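Local atomic coordinates of transcriptional regulator, LYSR family (Neisseria meningitidis, PDB entry 4AB5), a protein that probably regulates methionine-biosynthesis genes as a MetR-like LysR-family transcription factor, of which this chain is the regulatory domain. Residues I72-L77 and Y185-T190; G105-T110 and N131-H136; P157-M162 and A211-L216. One frame throughout, in Å; residues are numbered along the deposited sequence.

Contact 1: I72-L77 and Y185-T190; sequences ISFQPL and YAAIRT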
loop_
_atom_site.group_PDB
_atom_site.type_symbol
_atom_site.label_atom_id
_atom_site.label_comp_id
_atom_site.label_asym_id
_atom_site.label_seq_id
_atom_site.Cartn_x
_atom_site.Cartn_y
_atom_site.Cartn_z
ATOM N N ILE B 72 -1.544 15.395 -26.763
ATOM C CA ILE B 72 -0.774 14.866 -25.648
ATOM C C ILE B 72 0.733 14.828 -25.937
ATOM O O ILE B 72 1.150 14.393 -27.013
ATOM C CB ILE B 72 -1.395 13.543 -25.076
ATOM C CG1 ILE B 72 -2.117 13.826 -23.761
ATOM C CG2 ILE B 72 -0.384 12.434 -24.863
ATOM C CD1 ILE B 72 -3.487 13.521 -23.774
ATOM N N SER B 73 1.532 15.339 -24.980
ATOM C CA SER B 73 2.995 15.343 -25.036
ATOM C C SER B 73 3.591 14.475 -23.932
ATOM O O SER B 73 3.109 14.469 -22.797
ATOM C CB SER B 73 3.556 16.759 -24.975
ATOM O OG SER B 73 3.004 17.549 -26.013
ATOM N N PHE B 74 4.623 13.710 -24.296
ATOM C CA PHE B 74 5.305 12.784 -23.399
ATOM C C PHE B 74 6.656 13.283 -22.996
ATOM O O PHE B 74 7.379 13.881 -23.803
ATOM C CB PHE B 74 5.441 11.392 -24.036
ATOM C CG PHE B 74 4.116 10.719 -24.238
ATOM C CD1 PHE B 74 3.501 10.027 -23.194
ATOM C CD2 PHE B 74 3.469 10.781 -25.467
ATOM C CE1 PHE B 74 2.260 9.411 -23.379
ATOM C CE2 PHE B 74 2.237 10.155 -25.659
ATOM C CZ PHE B 74 1.639 9.471 -24.619
ATOM N N GLN B 75 7.007 13.001 -21.741
ATOM C CA GLN B 75 8.275 13.371 -21.150
ATOM C C GLN B 75 8.871 12.115 -20.518
ATOM O O GLN B 75 8.231 11.526 -19.635
ATOM C CB GLN B 75 8.067 14.474 -20.104
ATOM C CG GLN B 75 9.337 15.239 -19.760
ATOM C CD GLN B 75 9.093 16.516 -18.989
ATOM O OE1 GLN B 75 10.035 17.186 -18.580
ATOM N NE2 GLN B 75 7.862 16.765 -18.546
ATOM N N PRO B 76 10.058 11.648 -20.972
ATOM C CA PRO B 76 10.649 10.451 -20.348
ATOM C C PRO B 76 11.042 10.679 -18.891
ATOM O O PRO B 76 11.539 11.753 -18.537
ATOM C CB PRO B 76 11.878 10.167 -21.209
ATOM C CG PRO B 76 12.223 11.470 -21.837
ATOM C CD PRO B 76 10.935 12.199 -22.027
ATOM N N LEU B 77 10.781 9.689 -18.044
ATOM C CA LEU B 77 11.177 9.762 -16.645
ATOM C C LEU B 77 12.409 8.880 -16.480
ATOM O O LEU B 77 13.527 9.402 -16.407
ATOM C CB LEU B 77 10.036 9.356 -15.686
ATOM C CG LEU B 77 8.801 10.269 -15.656
ATOM C CD1 LEU B 77 7.687 9.650 -14.834
ATOM C CD2 LEU B 77 9.146 11.696 -15.181
ATOM N N TYR B 185 6.989 7.286 -18.256
ATOM C CA TYR B 185 6.788 8.600 -18.859
ATOM C C TYR B 185 5.772 9.414 -18.082
ATOM O O TYR B 185 4.880 8.850 -17.436
ATOM C CB TYR B 185 6.285 8.478 -20.315
ATOM C CG TYR B 185 7.175 7.675 -21.233
ATOM C CD1 TYR B 185 8.178 8.289 -21.976
ATOM C CD2 TYR B 185 6.970 6.306 -21.418
ATOM C CE1 TYR B 185 8.995 7.555 -22.839
ATOM C CE2 TYR B 185 7.778 5.562 -22.280
ATOM C CZ TYR B 185 8.791 6.191 -22.988
ATOM O OH TYR B 185 9.600 5.472 -23.835
ATOM N N ALA B 186 5.885 10.746 -18.193
ATOM C CA ALA B 186 4.932 11.688 -17.646
ATOM C C ALA B 186 4.220 12.273 -18.865
ATOM O O ALA B 186 4.870 12.812 -19.767
ATOM C CB ALA B 186 5.647 12.785 -16.883
ATOM N N ALA B 187 2.903 12.091 -18.937
ATOM C CA ALA B 187 2.084 12.599 -20.028
ATOM C C ALA B 187 1.336 13.864 -19.582
ATOM O O ALA B 187 0.812 13.916 -18.470
ATOM C CB ALA B 187 1.091 11.531 -20.467
ATOM N N ILE B 188 1.323 14.889 -20.437
ATOM C CA ILE B 188 0.593 16.144 -20.247
ATOM C C ILE B 188 -0.093 16.509 -21.584
ATOM O O ILE B 188 0.216 15.906 -22.626
ATOM C CB ILE B 188 1.481 17.315 -19.719
ATOM C CG1 ILE B 188 2.643 17.678 -20.682
ATOM C CG2 ILE B 188 1.955 17.096 -18.283
ATOM C CD1 ILE B 188 3.285 19.047 -20.449
ATOM N N ARG B 189 -0.996 17.514 -21.560
ATOM C CA ARG B 189 -1.643 18.011 -22.772
ATOM C C ARG B 189 -0.585 18.834 -23.497
ATOM O O ARG B 189 0.297 19.390 -22.848
ATOM C CB ARG B 189 -2.813 18.937 -22.425
ATOM C CG ARG B 189 -4.023 18.266 -21.816
ATOM C CD ARG B 189 -4.982 19.353 -21.376
ATOM N NE ARG B 189 -5.844 18.928 -20.273
ATOM C CZ ARG B 189 -5.545 19.065 -18.985
ATOM N NH1 ARG B 189 -4.391 19.607 -18.616
ATOM N NH2 ARG B 189 -6.399 18.661 -18.057
ATOM N N THR B 190 -0.649 18.897 -24.816
ATOM C CA THR B 190 0.303 19.690 -25.598
ATOM C C THR B 190 0.173 21.195 -25.302
ATOM O O THR B 190 1.190 21.889 -25.312
ATOM C CB THR B 190 0.245 19.294 -27.088
ATOM O OG1 THR B 190 0.358 17.873 -27.166
ATOM C CG2 THR B 190 1.365 19.921 -27.911
#
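F74 and A187 face each other across two antiparallel strands, and the pairs beside them fix the register. The local strand directions differ by 152°. F74–A187 and P76–Y185 are non-hydrogen-bonded pairs whose side chains share one face of the sheet, while S73–I188 and Q75–A186 are hydrogen-bonded pairs turned to the other.

On the first face, the CE1 corner of the F74 phenyl meets A187 CB at 3.8 Å, approaching obliquely to the ring. With CG beside its own backbone N (chi1 -66°), the F74 ring lies against the A187 methyl. The Y185 ring comes obliquely to the backbone of P76, where its CD1 lies 3.7 Å from P76 CA; helix 50-54 packs against A187 on this face. On the second face the branched end of L77 reaches back over the neighbouring strand, putting its CD2 4.0 Å from A186 CB. Helix 196-212 covers this group through C202, which touches A186 and Q75, and I205, which touches L77.

Backbone bonds come in reciprocal pairs: S73 N to I188 O is 2.8 Å and I188 N to S73 O is 3.0 Å, with a matching pair between Q75 and A186. At the strand end, S73 OG and T190 OG1 are hydrogen-bonded over 2.9 Å. R189 instead turns its guanidinium away from the strand 72-77, to a salt bridge with D192.

The chemistry implies a register fixed by the N and O atoms of S73, I188, Q75 and A186, with apolar packing on both faces from F74–A187 and L77–A186. Polar side chains add the terminal hydroxyl bond and, mid-strand, a weak one from R206 to Q75 OE1.

Contact 2: G105-T110 and N131-H136; sequences GETLIT and NPPRRH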
loop_
_atom_site.group_PDB
_atom_site.type_symbol
_atom_site.label_atom_id
_atom_site.label_comp_id
_atom_site.label_asym_id
_atom_site.label_seq_id
_atom_site.Cartn_x
_atom_site.Cartn_y
_atom_site.Cartn_z
ATOM N N GLY B 105 3.365 -23.609 -14.703
ATOM C CA GLY B 105 2.801 -24.268 -13.527
ATOM C C GLY B 105 2.522 -23.398 -12.314
ATOM O O GLY B 105 1.525 -23.601 -11.618
ATOM N N GLU B 106 3.419 -22.430 -12.063
ATOM C CA GLU B 106 3.485 -21.516 -10.930
ATOM C C GLU B 106 2.310 -20.553 -10.778
ATOM O O GLU B 106 1.774 -20.078 -11.776
ATOM C CB GLU B 106 4.800 -20.714 -11.006
ATOM C CG GLU B 106 6.013 -21.339 -10.316
ATOM C CD GLU B 106 6.597 -22.628 -10.848
ATOM O OE1 GLU B 106 7.240 -22.585 -11.922
ATOM O OE2 GLU B 106 6.535 -23.649 -10.125
ATOM N N THR B 107 1.968 -20.213 -9.512
ATOM C CA THR B 107 0.952 -19.220 -9.143
ATOM C C THR B 107 1.649 -17.857 -9.256
ATOM O O THR B 107 2.736 -17.683 -8.708
ATOM C CB THR B 107 0.408 -19.504 -7.706
ATOM O OG1 THR B 107 -0.413 -20.671 -7.732
ATOM C CG2 THR B 107 -0.404 -18.346 -7.123
ATOM N N LEU B 108 1.043 -16.906 -9.974
ATOM C CA LEU B 108 1.605 -15.574 -10.151
ATOM C C LEU B 108 0.929 -14.568 -9.208
ATOM O O LEU B 108 -0.295 -14.432 -9.221
ATOM C CB LEU B 108 1.509 -15.128 -11.634
ATOM C CG LEU B 108 2.253 -13.825 -12.045
ATOM C CD1 LEU B 108 3.771 -13.954 -11.882
ATOM C CD2 LEU B 108 1.919 -13.440 -13.463
ATOM N N ILE B 109 1.729 -13.894 -8.371
ATOM C CA ILE B 109 1.234 -12.875 -7.439
ATOM C C ILE B 109 1.429 -11.494 -8.058
ATOM O O ILE B 109 2.543 -11.138 -8.439
ATOM C CB ILE B 109 1.787 -13.023 -5.994
ATOM C CG1 ILE B 109 1.706 -14.498 -5.532
ATOM C CG2 ILE B 109 1.026 -12.095 -5.020
ATOM C CD1 ILE B 109 2.658 -14.873 -4.498
ATOM N N THR B 110 0.313 -10.776 -8.277
ATOM C CA THR B 110 0.281 -9.458 -8.924
ATOM C C THR B 110 -0.618 -8.488 -8.149
ATOM O O THR B 110 -1.297 -8.889 -7.202
ATOM C CB THR B 110 -0.290 -9.581 -10.376
ATOM O OG1 THR B 110 -1.712 -9.738 -10.340
ATOM C CG2 THR B 110 0.337 -10.704 -11.199
ATOM N N ASN B 131 -1.222 -18.178 -19.379
ATOM C CA ASN B 131 -2.079 -17.535 -18.384
ATOM C C ASN B 131 -1.989 -18.383 -17.089
ATOM O O ASN B 131 -2.829 -19.265 -16.857
ATOM C CB ASN B 131 -3.521 -17.410 -18.909
ATOM C CG ASN B 131 -4.521 -16.731 -17.990
ATOM O OD1 ASN B 131 -4.183 -16.113 -16.979
ATOM N ND2 ASN B 131 -5.794 -16.800 -18.356
ATOM N N PRO B 132 -0.938 -18.166 -16.268
ATOM C CA PRO B 132 -0.787 -18.966 -15.039
ATOM C C PRO B 132 -1.840 -18.669 -13.957
ATOM O O PRO B 132 -2.478 -17.615 -14.036
ATOM C CB PRO B 132 0.620 -18.586 -14.554
ATOM C CG PRO B 132 0.847 -17.233 -15.080
ATOM C CD PRO B 132 0.168 -17.196 -16.413
ATOM N N PRO B 133 -2.034 -19.555 -12.932
ATOM C CA PRO B 133 -2.985 -19.229 -11.843
ATOM C C PRO B 133 -2.541 -17.951 -11.135
ATOM O O PRO B 133 -1.345 -17.701 -11.006
ATOM C CB PRO B 133 -2.890 -20.432 -10.892
ATOM C CG PRO B 133 -2.249 -21.501 -11.682
ATOM C CD PRO B 133 -1.361 -20.842 -12.677
ATOM N N ARG B 134 -3.504 -17.114 -10.750
ATOM C CA ARG B 134 -3.212 -15.825 -10.156
ATOM C C ARG B 134 -3.635 -15.725 -8.717
ATOM O O ARG B 134 -4.578 -16.386 -8.283
ATOM C CB ARG B 134 -3.833 -14.680 -10.986
ATOM C CG ARG B 134 -3.605 -14.758 -12.493
ATOM C CD ARG B 134 -2.186 -14.421 -12.907
ATOM N NE ARG B 134 -2.157 -13.620 -14.136
ATOM C CZ ARG B 134 -2.193 -14.137 -15.354
ATOM N NH1 ARG B 134 -2.273 -15.447 -15.524
ATOM N NH2 ARG B 134 -2.156 -13.349 -16.414
ATOM N N ARG B 135 -2.921 -14.863 -7.994
ATOM C CA ARG B 135 -3.100 -14.487 -6.597
ATOM C C ARG B 135 -2.912 -12.959 -6.611
ATOM O O ARG B 135 -2.068 -12.468 -7.364
ATOM C CB ARG B 135 -2.041 -15.190 -5.741
ATOM C CG ARG B 135 -2.244 -15.068 -4.238
ATOM C CD ARG B 135 -3.063 -16.201 -3.655
ATOM N NE ARG B 135 -3.441 -15.895 -2.272
ATOM C CZ ARG B 135 -2.903 -16.454 -1.194
ATOM N NH1 ARG B 135 -1.980 -17.403 -1.318
ATOM N NH2 ARG B 135 -3.307 -16.095 0.015
ATOM N N HIS B 136 -3.744 -12.207 -5.865
ATOM C CA HIS B 136 -3.695 -10.735 -5.894
ATOM C C HIS B 136 -3.511 -10.075 -4.549
ATOM O O HIS B 136 -3.994 -10.570 -3.531
ATOM C CB HIS B 136 -4.949 -10.137 -6.557
ATOM C CG HIS B 136 -5.291 -10.726 -7.883
ATOM N ND1 HIS B 136 -4.541 -10.447 -9.006
ATOM C CD2 HIS B 136 -6.320 -11.534 -8.230
ATOM C CE1 HIS B 136 -5.132 -11.088 -9.998
ATOM N NE2 HIS B 136 -6.199 -11.769 -9.574
HETATM O O HOH W 1 -3.280 -11.348 -12.378
#
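R135 and L108, with P133 close behind, carry the contact that closes a beta-alpha-beta unit: strand 108-110, helix 119-125 and strand 134-136, whose two strands run parallel with a local angle of 29°.

R135 bonds strand 108-110 through both its N and its O. The N gives a hydrogen bond to L108 O at 2.9 Å, and the O accepts one from T110 N at 3.1 Å, the alternation expected of parallel strands. The aliphatic start of its side chain lies alongside I109, with R135 CB 3.8 Å from I109 CG1 and equally close to T107 CG2. With CG anti to the backbone N (chi1 -171°) and a bend at the next torsion, the chain leads its charged end away from strand 108-110, to a salt bridge with D40 of the second subunit.

L108 points to the opposite face, toward L120 and L125 of helix 119-125. Its CD2 lies over one face of the R134 guanidinium, and its CB meets P132 CG at 4.1 Å. Its N bonds P133 O at 2.7 Å in a nearly straight N-H...O arrangement (171°). The P133 ring crosses T107 at about a right angle, its CB beside T107 OG1 and its CD against E106 O.

R134 doubles back on its own segment, its NH1 donating in the guanidinium plane to P132 O, while NH2 forms a salt bridge with D115. H136 ND1 donates to T110 OG1 at 3.2 Å, near the imidazole plane. A water also gives its hydrogen to T110 OG1 at 3.0 Å and accepts a weak bond from R134 NE at 3.1 Å.

Contact 3: P157-M162 and A211-L216; sequences PYWTVM and ADLPGL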
loop_
_atom_site.group_PDB
_atom_site.type_symbol
_atom_site.label_atom_id
_atom_site.label_comp_id
_atom_site.label_asym_id
_atom_site.label_seq_id
_atom_site.Cartn_x
_atom_site.Cartn_y
_atom_site.Cartn_z
ATOM N N PRO B 157 9.801 -4.392 -9.874
ATOM C CA PRO B 157 11.009 -3.628 -10.237
ATOM C C PRO B 157 12.167 -4.016 -9.317
ATOM O O PRO B 157 11.938 -4.313 -8.145
ATOM C CB PRO B 157 10.600 -2.170 -9.982
ATOM C CG PRO B 157 9.116 -2.164 -10.010
ATOM C CD PRO B 157 8.698 -3.489 -9.473
ATOM N N TYR B 158 13.396 -4.037 -9.848
ATOM C CA TYR B 158 14.576 -4.373 -9.060
ATOM C C TYR B 158 14.701 -3.459 -7.821
ATOM O O TYR B 158 14.986 -3.956 -6.729
ATOM C CB TYR B 158 15.856 -4.341 -9.931
ATOM C CG TYR B 158 17.126 -4.550 -9.136
ATOM C CD1 TYR B 158 17.487 -5.815 -8.675
ATOM C CD2 TYR B 158 17.933 -3.471 -8.780
ATOM C CE1 TYR B 158 18.625 -6.006 -7.894
ATOM C CE2 TYR B 158 19.073 -3.650 -8.001
ATOM C CZ TYR B 158 19.423 -4.923 -7.570
ATOM O OH TYR B 158 20.539 -5.117 -6.793
ATOM N N TRP B 159 14.481 -2.135 -7.991
ATOM C CA TRP B 159 14.571 -1.181 -6.885
ATOM C C TRP B 159 13.621 -1.484 -5.703
ATOM O O TRP B 159 14.013 -1.275 -4.555
ATOM C CB TRP B 159 14.470 0.282 -7.364
ATOM C CG TRP B 159 13.198 0.616 -8.080
ATOM C CD1 TRP B 159 13.002 0.639 -9.427
ATOM C CD2 TRP B 159 11.949 0.996 -7.483
ATOM N NE1 TRP B 159 11.707 1.005 -9.710
ATOM C CE2 TRP B 159 11.032 1.207 -8.534
ATOM C CE3 TRP B 159 11.508 1.166 -6.155
ATOM C CZ2 TRP B 159 9.705 1.593 -8.304
ATOM C CZ3 TRP B 159 10.193 1.535 -5.929
ATOM C CH2 TRP B 159 9.309 1.748 -6.995
ATOM N N THR B 160 12.399 -1.990 -5.987
ATOM C CA THR B 160 11.388 -2.358 -4.979
ATOM C C THR B 160 11.836 -3.614 -4.198
ATOM O O THR B 160 11.656 -3.687 -2.982
ATOM C CB THR B 160 10.030 -2.679 -5.661
ATOM O OG1 THR B 160 9.794 -1.810 -6.763
ATOM C CG2 THR B 160 8.861 -2.614 -4.695
ATOM N N VAL B 161 12.359 -4.610 -4.936
ATOM C CA VAL B 161 12.809 -5.916 -4.473
ATOM C C VAL B 161 14.048 -5.833 -3.564
ATOM O O VAL B 161 14.130 -6.580 -2.583
ATOM C CB VAL B 161 13.005 -6.844 -5.714
ATOM C CG1 VAL B 161 13.839 -8.084 -5.403
ATOM C CG2 VAL B 161 11.661 -7.241 -6.304
HETATM N N MSE B 162 15.007 -4.947 -3.905
HETATM C CA MSE B 162 16.280 -4.751 -3.200
HETATM C C MSE B 162 16.271 -4.772 -1.644
HETATM O O MSE B 162 17.034 -5.577 -1.111
HETATM C CB MSE B 162 17.100 -3.602 -3.803
HETATM C CG MSE B 162 18.603 -3.793 -3.675
HETATM SE SE MSE B 162 19.499 -2.137 -3.096
HETATM C CE MSE B 162 18.529 -1.791 -1.357
ATOM N N ALA B 211 18.593 9.285 -7.719
ATOM C CA ALA B 211 19.376 9.392 -6.495
ATOM C C ALA B 211 18.948 8.377 -5.434
ATOM O O ALA B 211 19.748 8.051 -4.556
ATOM C CB ALA B 211 19.269 10.801 -5.942
ATOM N N ASP B 212 17.706 7.871 -5.518
ATOM C CA ASP B 212 17.149 6.956 -4.519
ATOM C C ASP B 212 16.916 5.535 -4.970
ATOM O O ASP B 212 16.916 4.632 -4.127
ATOM C CB ASP B 212 15.869 7.542 -3.901
ATOM C CG ASP B 212 16.104 8.850 -3.184
ATOM O OD1 ASP B 212 17.191 9.012 -2.584
ATOM O OD2 ASP B 212 15.212 9.718 -3.233
ATOM N N LEU B 213 16.703 5.321 -6.276
ATOM C CA LEU B 213 16.413 3.985 -6.806
ATOM C C LEU B 213 17.571 3.369 -7.596
ATOM O O LEU B 213 17.978 3.940 -8.611
ATOM C CB LEU B 213 15.137 4.002 -7.665
ATOM C CG LEU B 213 13.921 4.763 -7.135
ATOM C CD1 LEU B 213 12.810 4.766 -8.159
ATOM C CD2 LEU B 213 13.451 4.216 -5.782
ATOM N N PRO B 214 18.107 2.197 -7.178
ATOM C CA PRO B 214 19.200 1.592 -7.949
ATOM C C PRO B 214 18.688 0.913 -9.214
ATOM O O PRO B 214 17.545 0.458 -9.245
ATOM C CB PRO B 214 19.803 0.581 -6.966
ATOM C CG PRO B 214 18.667 0.164 -6.113
ATOM C CD PRO B 214 17.763 1.374 -5.996
ATOM N N GLY B 215 19.537 0.859 -10.236
ATOM C CA GLY B 215 19.237 0.185 -11.494
ATOM C C GLY B 215 18.388 0.949 -12.491
ATOM O O GLY B 215 17.844 0.354 -13.430
ATOM N N LEU B 216 18.278 2.264 -12.305
ATOM C CA LEU B 216 17.528 3.104 -13.228
ATOM C C LEU B 216 18.405 3.489 -14.411
ATOM O O LEU B 216 19.621 3.626 -14.270
ATOM C CB LEU B 216 17.015 4.364 -12.530
ATOM C CG LEU B 216 15.686 4.318 -11.784
ATOM C CD1 LEU B 216 15.274 5.677 -11.410
ATOM C CD2 LEU B 216 14.616 3.565 -12.466
HETATM O O HOH W 2 15.760 -0.997 -10.689
#
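The first turn of helix 158-166 meets the chain that leaves helix 196-212, and W159 with L213 and P214 forms the heart of the meeting. P157 stands at the N-cap position, just ahead of the helix, and L213 is the first residue past the other helix to leave helical geometry, so a helix start is set against a helix exit.

The contact is almost wholly apolar. W159 places CG between its backbone N and carbonyl carbon (chi1 60°), a setting that presents a flat face of the indole to L213. The L213 methyl CD1 sits over that face, 4.0 Å from the centroid of the five-membered ring and only 11° off its normal, which satisfies the geometry of a CH-pi contact. The second methyl, CD2, lies 3.6 Å from W159 CE3, so both branches of the leucine rest on the bicycle. On the opposite face P157 CB and T160 OG1 lie offset toward the rim, so the indole is sandwiched. Y80 meets it edge-to-face and W22 also touches it, extending the aromatic cluster.

P214 covers the root of the tryptophan: its CD is 3.7 Å from W159 CB. Its ring also receives the selenomethionine M162, with SE 3.9 Å from P214 CG. The Y158 ring is turned so that its edge, at CD2, comes 4.0 Å from P214 O, roughly in the ring plane. No direct hydrogen bond spans the segments; a water donates to P214 O at 2.7 Å and accepts a weak bond from W159 N at 3.2 Å.

W159 also touches T18, in the loop before helix 20-33, and D21 in its first turn. The N-terminal turns of helices 158-166 and 20-33 thus meet the chain leaving helix 196-212, probably near the cleft of the two-lobed, periplasmic-binding-protein-like fold of LysR regulatory domains.

Overall arrangement
The three contacts sample different parts of one LysR-type regulatory domain, probably effector-binding. Contacts 1 and 2 lie on opposite sides of the chain centre, their own centres 32 Å apart and their nearest atoms about 20 Å apart, consistent with membership of the two lobes. Contact 3 is nearer the middle, about 11 Å from the chain centre, with its centre 23 Å from that of contact 1 and 24 Å from that of contact 2. Strand 171-189 follows helix 158-166 and precedes helix 196-212, so contacts 1 and 3 interleave in sequence, whereas contact 2 closes before contact 3 opens. None of the three includes a bound effector; only contact 2 touches the second subunit.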